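Local coordinates for dihydrofolate reductase (PDB 3TQA), which probably catalyses the NADPH-dependent reduction of 7,8-dihydrofolate to 5,6,7,8-tetrahydrofolate, a key step in folate metabolism, at residues Ile2-Ala7 with Ala109-Leu114; Ala7-Asn12 with Leu114-His119. All blocks are in the same frame, centred on the assembly; numbering follows the deposited sequence.

Contact 1: residues Ile2-Ala7 with Ala109-Leu114. With NDP (NADPH dihydro-nicotinamide-adenine-dinucleotide phosphate), chain B.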
ATOM      1  N   ILE A   2       9.315  -8.909   7.945  1.00 65.35           N
ATOM      2  CA  ILE A   2       9.362  -7.459   7.785  1.00 63.51           C
ATOM      3  C   ILE A   2       8.032  -6.979   7.214  1.00 58.93           C
ATOM      4  O   ILE A   2       7.687  -7.308   6.080  1.00 57.70           O
ATOM      5  CB  ILE A   2      10.504  -7.031   6.837  1.00 65.81           C
ATOM      6  CG1 ILE A   2      11.863  -7.485   7.381  1.00 71.24           C
ATOM      7  CG2 ILE A   2      10.497  -5.521   6.629  1.00 64.40           C
ATOM      8  CD1 ILE A   2      12.240  -6.867   8.717  1.00 73.26           C
ATOM      9  N   ILE A   3       7.286  -6.212   8.005  1.00 57.11           N
ATOM     10  CA  ILE A   3       6.023  -5.635   7.552  1.00 53.49           C
ATOM     11  C   ILE A   3       6.300  -4.310   6.848  1.00 52.99           C
ATOM     12  O   ILE A   3       6.829  -3.379   7.457  1.00 54.43           O
ATOM     13  CB  ILE A   3       5.047  -5.404   8.724  1.00 52.87           C
ATOM     14  CG1 ILE A   3       4.705  -6.734   9.401  1.00 53.60           C
ATOM     15  CG2 ILE A   3       3.774  -4.721   8.236  1.00 50.08           C
ATOM     16  CD1 ILE A   3       3.769  -6.597  10.582  1.00 53.65           C
ATOM     17  N   THR A   4       5.941  -4.235   5.567  1.00 51.50           N
ATOM     18  CA  THR A   4       6.182  -3.046   4.756  1.00 51.60           C
ATOM     19  C   THR A   4       4.868  -2.452   4.254  1.00 49.30           C
ATOM     20  O   THR A   4       3.990  -3.175   3.784  1.00 47.87           O
ATOM     21  CB  THR A   4       7.081  -3.371   3.548  1.00 53.24           C
ATOM     22  OG1 THR A   4       8.354  -3.839   4.010  1.00 56.45           O
ATOM     23  CG2 THR A   4       7.285  -2.140   2.671  1.00 53.74           C
ATOM     24  N   LEU A   5       4.742  -1.133   4.361  1.00 49.76           N
ATOM     25  CA  LEU A   5       3.587  -0.416   3.832  1.00 48.54           C
ATOM     26  C   LEU A   5       4.005   0.300   2.552  1.00 49.63           C
ATOM     27  O   LEU A   5       4.948   1.092   2.563  1.00 51.65           O
ATOM     28  CB  LEU A   5       3.059   0.595   4.855  1.00 49.31           C
ATOM     29  CG  LEU A   5       2.169   0.077   5.994  1.00 48.77           C
ATOM     30  CD1 LEU A   5       2.725  -1.184   6.623  1.00 48.86           C
ATOM     31  CD2 LEU A   5       1.980   1.159   7.050  1.00 50.55           C
ATOM     32  N   ILE A   6       3.314   0.006   1.454  1.00 48.76           N
ATOM     33  CA  ILE A   6       3.565   0.671   0.179  1.00 50.37           C
ATOM     34  C   ILE A   6       2.308   1.425  -0.253  1.00 50.07           C
ATOM     35  O   ILE A   6       1.216   0.854  -0.308  1.00 48.77           O
ATOM     36  CB  ILE A   6       4.015  -0.331  -0.919  1.00 51.06           C
ATOM     37  CG1 ILE A   6       4.446   0.413  -2.187  1.00 53.67           C
ATOM     38  CG2 ILE A   6       2.909  -1.331  -1.245  1.00 49.62           C
ATOM     39  CD1 ILE A   6       5.172  -0.462  -3.190  1.00 55.87           C
ATOM     40  N   ALA A   7       2.468   2.712  -0.547  1.00 52.01           N
ATOM     41  CA  ALA A   7       1.339   3.563  -0.906  1.00 52.62           C
ATOM     42  C   ALA A   7       1.792   4.799  -1.676  1.00 55.63           C
ATOM     43  O   ALA A   7       2.872   5.335  -1.424  1.00 57.40           O
ATOM     44  CB  ALA A   7       0.581   3.977   0.346  1.00 52.22           C
ATOM     45  N   ALA A 109       4.312  -1.660  11.520  1.00 58.29           N
ATOM     46  CA  ALA A 109       5.130  -1.515  10.316  1.00 57.15           C
ATOM     47  C   ALA A 109       6.616  -1.358  10.636  1.00 60.28           C
ATOM     48  O   ALA A 109       6.993  -0.573  11.505  1.00 63.16           O
ATOM     49  CB  ALA A 109       4.651  -0.327   9.496  1.00 55.99           C
ATOM     50  N   ASP A 110       7.446  -2.119   9.925  1.00 60.38           N
ATOM     51  CA  ASP A 110       8.905  -1.998  10.005  1.00 63.91           C
ATOM     52  C   ASP A 110       9.418  -0.991   8.982  1.00 64.19           C
ATOM     53  O   ASP A 110      10.346  -0.232   9.259  1.00 67.59           O
ATOM     54  CB  ASP A 110       9.569  -3.347   9.724  1.00 64.95           C
ATOM     55  CG  ASP A 110       9.210  -4.400  10.745  1.00 65.74           C
ATOM     56  OD1 ASP A 110       9.835  -4.416  11.822  1.00 69.51           O
ATOM     57  OD2 ASP A 110       8.317  -5.223  10.461  1.00 63.71           O
ATOM     58  N   LYS A 111       8.808  -1.001   7.800  1.00 61.22           N
ATOM     59  CA  LYS A 111       9.300  -0.253   6.649  1.00 61.84           C
ATOM     60  C   LYS A 111       8.148   0.447   5.929  1.00 58.87           C
ATOM     61  O   LYS A 111       7.005  -0.014   5.980  1.00 56.01           O
ATOM     62  CB  LYS A 111      10.002  -1.222   5.695  1.00 62.70           C
ATOM     63  CG  LYS A 111      10.738  -0.582   4.530  1.00 65.12           C
ATOM     64  CD  LYS A 111      11.497  -1.635   3.727  1.00 67.56           C
ATOM     65  CE  LYS A 111      12.316  -1.012   2.606  1.00 70.95           C
ATOM     66  NZ  LYS A 111      13.125  -2.023   1.865  1.00 74.24           N
ATOM     67  N   MET A 112       8.454   1.561   5.268  1.00 60.15           N
ATOM     68  CA  MET A 112       7.486   2.255   4.418  1.00 58.33           C
ATOM     69  C   MET A 112       8.142   2.678   3.104  1.00 59.87           C
ATOM     70  O   MET A 112       9.190   3.321   3.110  1.00 63.23           O
ATOM     71  CB  MET A 112       6.909   3.484   5.129  1.00 59.33           C
ATOM     72  CG  MET A 112       5.906   3.159   6.229  1.00 58.18           C
ATOM     73  SD  MET A 112       4.831   4.545   6.666  1.00 59.82           S
ATOM     74  CE  MET A 112       6.010   5.679   7.392  1.00 64.22           C
ATOM     75  N   ILE A 113       7.523   2.296   1.988  1.00 57.90           N
ATOM     76  CA  ILE A 113       7.946   2.733   0.659  1.00 59.77           C
ATOM     77  C   ILE A 113       6.849   3.634   0.097  1.00 58.81           C
ATOM     78  O   ILE A 113       5.860   3.154  -0.457  1.00 56.52           O
ATOM     79  CB  ILE A 113       8.190   1.539  -0.292  1.00 59.66           C
ATOM     80  CG1 ILE A 113       9.249   0.600   0.290  1.00 61.35           C
ATOM     81  CG2 ILE A 113       8.629   2.034  -1.668  1.00 62.48           C
ATOM     82  CD1 ILE A 113       9.593  -0.573  -0.607  1.00 62.65           C
ATOM     83  N   LEU A 114       7.029   4.943   0.260  1.00 61.13           N
ATOM     84  CA  LEU A 114       5.991   5.913  -0.071  1.00 61.25           C
ATOM     85  C   LEU A 114       6.343   6.726  -1.311  1.00 64.41           C
ATOM     86  O   LEU A 114       7.471   7.199  -1.455  1.00 67.67           O
ATOM     87  CB  LEU A 114       5.764   6.862   1.107  1.00 62.47           C
ATOM     88  CG  LEU A 114       5.426   6.211   2.449  1.00 60.49           C
ATOM     89  CD1 LEU A 114       5.266   7.281   3.515  1.00 63.24           C
ATOM     90  CD2 LEU A 114       4.173   5.348   2.350  1.00 56.87           C
TER
HETATM   91  PA  NDP B1001      -9.907  -0.565   2.338  1.00 60.46           P
HETATM   92  O1A NDP B1001      -9.161  -0.245   3.611  1.00 60.71           O
HETATM   93  O2A NDP B1001      -9.154  -0.962   1.096  1.00 60.64           O
HETATM   94  O5B NDP B1001     -10.922  -1.760   2.654  1.00 59.66           O
HETATM   95  C5B NDP B1001     -11.951  -1.608   3.627  1.00 58.82           C
HETATM   96  C4B NDP B1001     -12.595  -2.974   3.787  1.00 58.12           C
HETATM   97  O4B NDP B1001     -11.584  -3.943   4.083  1.00 57.86           O
HETATM   98  C3B NDP B1001     -13.607  -3.057   4.917  1.00 57.81           C
HETATM   99  O3B NDP B1001     -14.918  -2.688   4.484  1.00 57.87           O
HETATM  100  C2B NDP B1001     -13.497  -4.512   5.308  1.00 57.42           C
HETATM  101  O2B NDP B1001     -14.178  -5.341   4.372  1.00 57.15           O
HETATM  102  C1B NDP B1001     -12.020  -4.810   5.134  1.00 57.28           C
HETATM  103  N9A NDP B1001     -11.219  -4.578   6.362  1.00 56.77           N
HETATM  104  C8A NDP B1001     -10.436  -3.511   6.621  1.00 56.83           C
HETATM  105  N7A NDP B1001      -9.839  -3.633   7.836  1.00 56.81           N
HETATM  106  C5A NDP B1001     -10.231  -4.801   8.369  1.00 56.53           C
HETATM  107  C6A NDP B1001      -9.978  -5.547   9.623  1.00 56.69           C
HETATM  108  N6A NDP B1001      -9.158  -5.052  10.580  1.00 57.28           N
HETATM  109  N1A NDP B1001     -10.591  -6.741   9.785  1.00 56.41           N
HETATM  110  C2A NDP B1001     -11.411  -7.255   8.846  1.00 56.59           C
HETATM  111  N3A NDP B1001     -11.683  -6.626   7.685  1.00 56.45           N
HETATM  112  C4A NDP B1001     -11.137  -5.422   7.391  1.00 56.45           C
HETATM  113  O3  NDP B1001     -10.937   0.629   1.985  1.00 61.90           O
HETATM  114  PN  NDP B1001     -10.523   2.183   1.909  1.00 63.04           P
HETATM  115  O1N NDP B1001      -9.866   2.593   3.207  1.00 62.80           O
HETATM  116  O2N NDP B1001     -11.733   2.941   1.420  1.00 63.70           O
HETATM  117  O5D NDP B1001      -9.414   2.206   0.742  1.00 64.22           O
HETATM  118  C5D NDP B1001      -9.764   2.176  -0.643  1.00 65.08           C
HETATM  119  C4D NDP B1001      -9.379   3.507  -1.276  1.00 65.86           C
HETATM  120  O4D NDP B1001      -7.984   3.752  -1.058  1.00 66.29           O
HETATM  121  C3D NDP B1001      -9.603   3.522  -2.781  1.00 66.29           C
HETATM  122  O3D NDP B1001     -10.136   4.786  -3.186  1.00 66.67           O
HETATM  123  C2D NDP B1001      -8.223   3.323  -3.375  1.00 66.53           C
HETATM  124  O2D NDP B1001      -8.078   4.003  -4.627  1.00 66.98           O
HETATM  125  C1D NDP B1001      -7.300   3.896  -2.308  1.00 66.49           C
HETATM  126  N1N NDP B1001      -6.000   3.215  -2.284  1.00 66.59           N
HETATM  127  C2N NDP B1001      -4.914   3.916  -2.656  1.00 66.87           C
HETATM  128  C3N NDP B1001      -3.643   3.352  -2.665  1.00 66.97           C
HETATM  129  C7N NDP B1001      -2.445   4.153  -3.085  1.00 67.26           C
HETATM  130  O7N NDP B1001      -1.340   3.630  -3.082  1.00 67.43           O
HETATM  131  N7N NDP B1001      -2.612   5.425  -3.452  1.00 67.08           N
HETATM  132  C4N NDP B1001      -3.517   1.916  -2.241  1.00 66.86           C
HETATM  133  C5N NDP B1001      -4.740   1.230  -1.854  1.00 66.64           C
HETATM  134  C6N NDP B1001      -5.941   1.927  -1.893  1.00 66.65           C
HETATM  135  P2B NDP B1001     -15.700  -5.825   4.512  1.00 56.67           P
HETATM  136  O1X NDP B1001     -16.487  -4.546   4.385  1.00 57.28           O
HETATM  137  O2X NDP B1001     -15.871  -6.765   3.344  1.00 56.96           O
HETATM  138  O3X NDP B1001     -15.757  -6.489   5.866  1.00 56.59           O

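Contact 2: residues Ala7-Asn12 with Leu114-His119. With NDP (NADPH dihydro-nicotinamide-adenine-dinucleotide phosphate), chain B.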
ATOM      1  N   ALA A   7       2.468   2.712  -0.547  1.00 52.01           N
ATOM      2  CA  ALA A   7       1.339   3.563  -0.906  1.00 52.62           C
ATOM      3  C   ALA A   7       1.792   4.799  -1.676  1.00 55.63           C
ATOM      4  O   ALA A   7       2.872   5.335  -1.424  1.00 57.40           O
ATOM      5  CB  ALA A   7       0.581   3.977   0.346  1.00 52.22           C
ATOM      6  N   ALA A   8       0.959   5.234  -2.618  1.00 56.79           N
ATOM      7  CA  ALA A   8       1.167   6.490  -3.330  1.00 60.32           C
ATOM      8  C   ALA A   8       0.224   7.541  -2.759  1.00 61.87           C
ATOM      9  O   ALA A   8      -0.981   7.311  -2.657  1.00 61.03           O
ATOM     10  CB  ALA A   8       0.918   6.306  -4.819  1.00 61.85           C
ATOM     11  N   MET A   9       0.779   8.690  -2.377  1.00 64.80           N
ATOM     12  CA  MET A   9      -0.008   9.781  -1.809  1.00 67.45           C
ATOM     13  C   MET A   9       0.455  11.136  -2.335  1.00 72.43           C
ATOM     14  O   MET A   9       1.509  11.240  -2.965  1.00 73.60           O
ATOM     15  CB  MET A   9       0.082   9.757  -0.283  1.00 66.49           C
ATOM     16  CG  MET A   9       1.458  10.113   0.273  1.00 67.69           C
ATOM     17  SD  MET A   9       1.618   9.727   2.024  1.00 66.29           S
ATOM     18  CE  MET A   9       1.691   7.938   1.963  1.00 61.66           C
ATOM     19  N   ASP A  10      -0.341  12.169  -2.074  1.00 75.98           N
ATOM     20  CA  ASP A  10       0.015  13.538  -2.452  1.00 81.60           C
ATOM     21  C   ASP A  10       0.631  14.262  -1.249  1.00 83.95           C
ATOM     22  O   ASP A  10       0.965  13.627  -0.245  1.00 80.98           O
ATOM     23  CB  ASP A  10      -1.206  14.275  -3.036  1.00 85.35           C
ATOM     24  CG  ASP A  10      -2.222  14.701  -1.982  1.00 86.82           C
ATOM     25  OD1 ASP A  10      -2.149  14.234  -0.825  1.00 83.99           O
ATOM     26  OD2 ASP A  10      -3.114  15.506  -2.323  1.00 91.14           O
ATOM     27  N   LYS A  11       0.791  15.580  -1.350  1.00 89.89           N
ATOM     28  CA  LYS A  11       1.431  16.363  -0.287  1.00 93.34           C
ATOM     29  C   LYS A  11       0.649  16.381   1.035  1.00 93.45           C
ATOM     30  O   LYS A  11       1.233  16.613   2.093  1.00 94.83           O
ATOM     31  CB  LYS A  11       1.715  17.794  -0.766  1.00100.46           C
ATOM     32  CG  LYS A  11       0.481  18.666  -0.973  1.00105.07           C
ATOM     33  CD  LYS A  11       0.762  19.840  -1.914  1.00111.89           C
ATOM     34  CE  LYS A  11       1.883  20.747  -1.411  1.00116.85           C
ATOM     35  NZ  LYS A  11       1.637  21.257  -0.032  1.00119.58           N
ATOM     36  N   ASN A  12      -0.660  16.135   0.968  1.00 92.75           N
ATOM     37  CA  ASN A  12      -1.513  16.056   2.163  1.00 93.26           C
ATOM     38  C   ASN A  12      -1.906  14.621   2.542  1.00 87.17           C
ATOM     39  O   ASN A  12      -2.875  14.413   3.274  1.00 87.45           O
ATOM     40  CB  ASN A  12      -2.777  16.900   1.956  1.00 98.34           C
ATOM     41  CG  ASN A  12      -2.469  18.362   1.707  1.00105.56           C
ATOM     42  OD1 ASN A  12      -1.378  18.842   2.013  1.00107.54           O
ATOM     43  ND2 ASN A  12      -3.437  19.083   1.153  1.00110.40           N
ATOM     44  N   LEU A 114       7.029   4.943   0.260  1.00 61.13           N
ATOM     45  CA  LEU A 114       5.991   5.913  -0.071  1.00 61.25           C
ATOM     46  C   LEU A 114       6.343   6.726  -1.311  1.00 64.41           C
ATOM     47  O   LEU A 114       7.471   7.199  -1.455  1.00 67.67           O
ATOM     48  CB  LEU A 114       5.764   6.862   1.107  1.00 62.47           C
ATOM     49  CG  LEU A 114       5.426   6.211   2.449  1.00 60.49           C
ATOM     50  CD1 LEU A 114       5.266   7.281   3.515  1.00 63.24           C
ATOM     51  CD2 LEU A 114       4.173   5.348   2.350  1.00 56.87           C
ATOM     52  N   THR A 115       5.365   6.873  -2.202  1.00 63.92           N
ATOM     53  CA  THR A 115       5.457   7.801  -3.321  1.00 67.47           C
ATOM     54  C   THR A 115       4.674   9.056  -2.948  1.00 69.26           C
ATOM     55  O   THR A 115       3.456   9.000  -2.784  1.00 67.51           O
ATOM     56  CB  THR A 115       4.881   7.192  -4.617  1.00 66.97           C
ATOM     57  OG1 THR A 115       5.574   5.978  -4.930  1.00 65.79           O
ATOM     58  CG2 THR A 115       5.020   8.165  -5.780  1.00 71.34           C
ATOM     59  N   ILE A 116       5.376  10.176  -2.796  1.00 73.38           N
ATOM     60  CA  ILE A 116       4.745  11.440  -2.420  1.00 76.25           C
ATOM     61  C   ILE A 116       4.732  12.395  -3.609  1.00 80.91           C
ATOM     62  O   ILE A 116       5.787  12.801  -4.101  1.00 84.44           O
ATOM     63  CB  ILE A 116       5.464  12.110  -1.236  1.00 78.52           C
ATOM     64  CG1 ILE A 116       5.526  11.155  -0.040  1.00 74.75           C
ATOM     65  CG2 ILE A 116       4.745  13.398  -0.847  1.00 82.10           C
ATOM     66  CD1 ILE A 116       6.176  11.752   1.187  1.00 77.45           C
ATOM     67  N   ILE A 117       3.533  12.753  -4.059  1.00 81.60           N
ATOM     68  CA  ILE A 117       3.360  13.620  -5.222  1.00 86.36           C
ATOM     69  C   ILE A 117       3.317  15.080  -4.779  1.00 91.60           C
ATOM     70  O   ILE A 117       2.594  15.428  -3.844  1.00 91.54           O
ATOM     71  CB  ILE A 117       2.061  13.287  -5.987  1.00 85.42           C
ATOM     72  CG1 ILE A 117       2.019  11.800  -6.358  1.00 80.67           C
ATOM     73  CG2 ILE A 117       1.948  14.143  -7.243  1.00 90.94           C
ATOM     74  CD1 ILE A 117       0.669  11.337  -6.848  1.00 79.60           C
ATOM     75  N   ASN A 118       4.090  15.928  -5.455  1.00 96.88           N
ATOM     76  CA  ASN A 118       4.131  17.358  -5.149  1.00102.94           C
ATOM     77  C   ASN A 118       2.955  18.084  -5.808  1.00106.55           C
ATOM     78  O   ASN A 118       3.127  18.847  -6.760  1.00111.94           O
ATOM     79  CB  ASN A 118       5.471  17.957  -5.601  1.00107.83           C
ATOM     80  CG  ASN A 118       5.672  19.388  -5.123  1.00114.37           C
ATOM     81  OD1 ASN A 118       5.241  19.761  -4.032  1.00114.40           O
ATOM     82  ND2 ASN A 118       6.336  20.195  -5.942  1.00120.42           N
ATOM     83  N   HIS A 119       1.756  17.829  -5.289  1.00104.11           N
ATOM     84  CA  HIS A 119       0.521  18.392  -5.835  1.00107.56           C
ATOM     85  C   HIS A 119      -0.607  18.199  -4.821  1.00105.53           C
ATOM     86  O   HIS A 119      -0.498  17.359  -3.929  1.00100.32           O
ATOM     87  CB  HIS A 119       0.168  17.710  -7.163  1.00106.36           C
ATOM     88  CG  HIS A 119      -0.859  18.441  -7.970  1.00111.61           C
ATOM     89  ND1 HIS A 119      -0.538  19.476  -8.822  1.00118.42           N
ATOM     90  CD2 HIS A 119      -2.201  18.281  -8.064  1.00111.65           C
ATOM     91  CE1 HIS A 119      -1.637  19.926  -9.401  1.00122.51           C
ATOM     92  NE2 HIS A 119      -2.660  19.217  -8.959  1.00118.51           N
TER
HETATM   93  PA  NDP B1001      -9.907  -0.565   2.338  1.00 60.46           P
HETATM   94  O1A NDP B1001      -9.161  -0.245   3.611  1.00 60.71           O
HETATM   95  O2A NDP B1001      -9.154  -0.962   1.096  1.00 60.64           O
HETATM   96  O5B NDP B1001     -10.922  -1.760   2.654  1.00 59.66           O
HETATM   97  C5B NDP B1001     -11.951  -1.608   3.627  1.00 58.82           C
HETATM   98  C4B NDP B1001     -12.595  -2.974   3.787  1.00 58.12           C
HETATM   99  O4B NDP B1001     -11.584  -3.943   4.083  1.00 57.86           O
HETATM  100  C3B NDP B1001     -13.607  -3.057   4.917  1.00 57.81           C
HETATM  101  O3B NDP B1001     -14.918  -2.688   4.484  1.00 57.87           O
HETATM  102  C2B NDP B1001     -13.497  -4.512   5.308  1.00 57.42           C
HETATM  103  O2B NDP B1001     -14.178  -5.341   4.372  1.00 57.15           O
HETATM  104  C1B NDP B1001     -12.020  -4.810   5.134  1.00 57.28           C
HETATM  105  N9A NDP B1001     -11.219  -4.578   6.362  1.00 56.77           N
HETATM  106  C8A NDP B1001     -10.436  -3.511   6.621  1.00 56.83           C
HETATM  107  N7A NDP B1001      -9.839  -3.633   7.836  1.00 56.81           N
HETATM  108  C5A NDP B1001     -10.231  -4.801   8.369  1.00 56.53           C
HETATM  109  C6A NDP B1001      -9.978  -5.547   9.623  1.00 56.69           C
HETATM  110  N6A NDP B1001      -9.158  -5.052  10.580  1.00 57.28           N
HETATM  111  N1A NDP B1001     -10.591  -6.741   9.785  1.00 56.41           N
HETATM  112  C2A NDP B1001     -11.411  -7.255   8.846  1.00 56.59           C
HETATM  113  N3A NDP B1001     -11.683  -6.626   7.685  1.00 56.45           N
HETATM  114  C4A NDP B1001     -11.137  -5.422   7.391  1.00 56.45           C
HETATM  115  O3  NDP B1001     -10.937   0.629   1.985  1.00 61.90           O
HETATM  116  PN  NDP B1001     -10.523   2.183   1.909  1.00 63.04           P
HETATM  117  O1N NDP B1001      -9.866   2.593   3.207  1.00 62.80           O
HETATM  118  O2N NDP B1001     -11.733   2.941   1.420  1.00 63.70           O
HETATM  119  O5D NDP B1001      -9.414   2.206   0.742  1.00 64.22           O
HETATM  120  C5D NDP B1001      -9.764   2.176  -0.643  1.00 65.08           C
HETATM  121  C4D NDP B1001      -9.379   3.507  -1.276  1.00 65.86           C
HETATM  122  O4D NDP B1001      -7.984   3.752  -1.058  1.00 66.29           O
HETATM  123  C3D NDP B1001      -9.603   3.522  -2.781  1.00 66.29           C
HETATM  124  O3D NDP B1001     -10.136   4.786  -3.186  1.00 66.67           O
HETATM  125  C2D NDP B1001      -8.223   3.323  -3.375  1.00 66.53           C
HETATM  126  O2D NDP B1001      -8.078   4.003  -4.627  1.00 66.98           O
HETATM  127  C1D NDP B1001      -7.300   3.896  -2.308  1.00 66.49           C
HETATM  128  N1N NDP B1001      -6.000   3.215  -2.284  1.00 66.59           N
HETATM  129  C2N NDP B1001      -4.914   3.916  -2.656  1.00 66.87           C
HETATM  130  C3N NDP B1001      -3.643   3.352  -2.665  1.00 66.97           C
HETATM  131  C7N NDP B1001      -2.445   4.153  -3.085  1.00 67.26           C
HETATM  132  O7N NDP B1001      -1.340   3.630  -3.082  1.00 67.43           O
HETATM  133  N7N NDP B1001      -2.612   5.425  -3.452  1.00 67.08           N
HETATM  134  C4N NDP B1001      -3.517   1.916  -2.241  1.00 66.86           C
HETATM  135  C5N NDP B1001      -4.740   1.230  -1.854  1.00 66.64           C
HETATM  136  C6N NDP B1001      -5.941   1.927  -1.893  1.00 66.65           C
HETATM  137  P2B NDP B1001     -15.700  -5.825   4.512  1.00 56.67           P
HETATM  138  O1X NDP B1001     -16.487  -4.546   4.385  1.00 57.28           O
HETATM  139  O2X NDP B1001     -15.871  -6.765   3.344  1.00 56.96           O
HETATM  140  O3X NDP B1001     -15.757  -6.489   5.866  1.00 56.59           O

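Contact 1: residues Ile2-Ala7 with Ala109-Leu114
Leu5 leans back along its strand and sets both branch tips on the methyl of Ala109, CD1 at 3.6 Å from Ala109 CB and CD2 at 3.9 Å. Its CG lies beside the backbone N (chi1 -80°), which carries the isobutyl group toward that shallow spot; behind it, CB rests against Met112 CG at 4.1 Å. Phe102 and Ala105 of helix 99-105 touch Leu5 too, and at the far end of this face Leu114 CD2 comes to 4.3 Å from Ala7 CB. On the face of Thr4 and Ile6 the methyl CG2 of Thr4 reaches Ile113 CG1, 4.1 Å away, while its OG1 lies alongside the extended Lys111 chain and is hydrogen-bonded to Glu92. Ile6 and Ile113 are covered there by Ile35 of helix 26-36. Where the strands begin, Asp110 crosses Ile2 and Ile3 at about a right angle. Asp110 OD2 accepts Ile3 N at 2.8 Å on its anti side, and Ile3 O takes the successive amides Asp110 N and Lys111 N, so the turn into strand 111-117 is pinned three times. Leu5 bonds through N to Lys111 O and through O to Ile113 N, before a weak bond from Ala7 N to Ile113 O. These are neighbouring parallel strands, the first and sixth strands of this sheet in chain order, inside the mixed eight-stranded sheet of the dihydrofolate reductase fold.

Contact 2: residues Ala7-Asn12 with Leu114-His119
Met9 and Leu114 meet obliquely on one face of the sheet, each leaning toward the other, while the Met9 backbone ties the two parallel strands together. From CB the chain sets out with CG between the backbone N and the carbonyl carbon (chi1 69°), a placement that brings CG within 3.8 Å of Thr115 O and 4.2 Å of Ile116 CG1. SD then carries the chain to a bend at chi3 (72°), which turns the terminal methyl back along its own strand, toward Ala7. There CE meets the branched end of Leu114, 3.6 Å from CD2 and somewhat farther from CD1; Phe127 adds another contact to the Met9 side chain. Beneath, Met9 N gives a nearly straight bond to Thr115 O at 2.7 Å, running almost along that carbonyl, and Met9 O receives Ile117 N. Thr115 N in turn donates to Ala7 O. On the other face Thr115 packs its CB against the methyl of Ala8, and its hydroxyl is hydrogen-bonded to Asp28. Past the regular pairing, the CB of Asp10 and the aliphatic part of Lys11 run over His119 O, to which Lys11 N makes a weak bond. The Asp10 carboxylate binds backbone amides instead, OD1 that of Leu14 and OD2 that of Phe121, tying the end of strand 2-10 to the start of strand 14-16 and to the chain that follows strand 111-117. On the side away from strand 111-117, Ala8 uses its peptide groups for NADPH: Ala8 N donates to the carboxamide oxygen O7N at 2.8 Å, and N7N returns a weak bond to Ala8 O. One straight bond and one weak one would together restrict rotation of the carboxamide, consistent with backbone polar groups of Ala8 helping to orient the nicotinamide end.

Contacts 1 and 2 are successive lengths of one parallel pairing between strands 2-10 and 111-117; they share Ala7 and Leu114, and their centres lie about 15 Å apart. Contact 1 is the more deeply placed, its centre about 8 Å from that of the chain, against about 12 Å for contact 2, and none of its touching residues is exposed, whereas contact 2 starts buried and ends in exposed loop at Lys11 and Asn118. Apolar side chains fill the middle of both. Their polar ends differ: in 2-7 with 109-114 a carboxylate bonds across the pair, while in 7-12 with 114-119 the carboxylate takes amides beyond the two segments, and the backbone of Ala8 binds the carboxamide of NADPH.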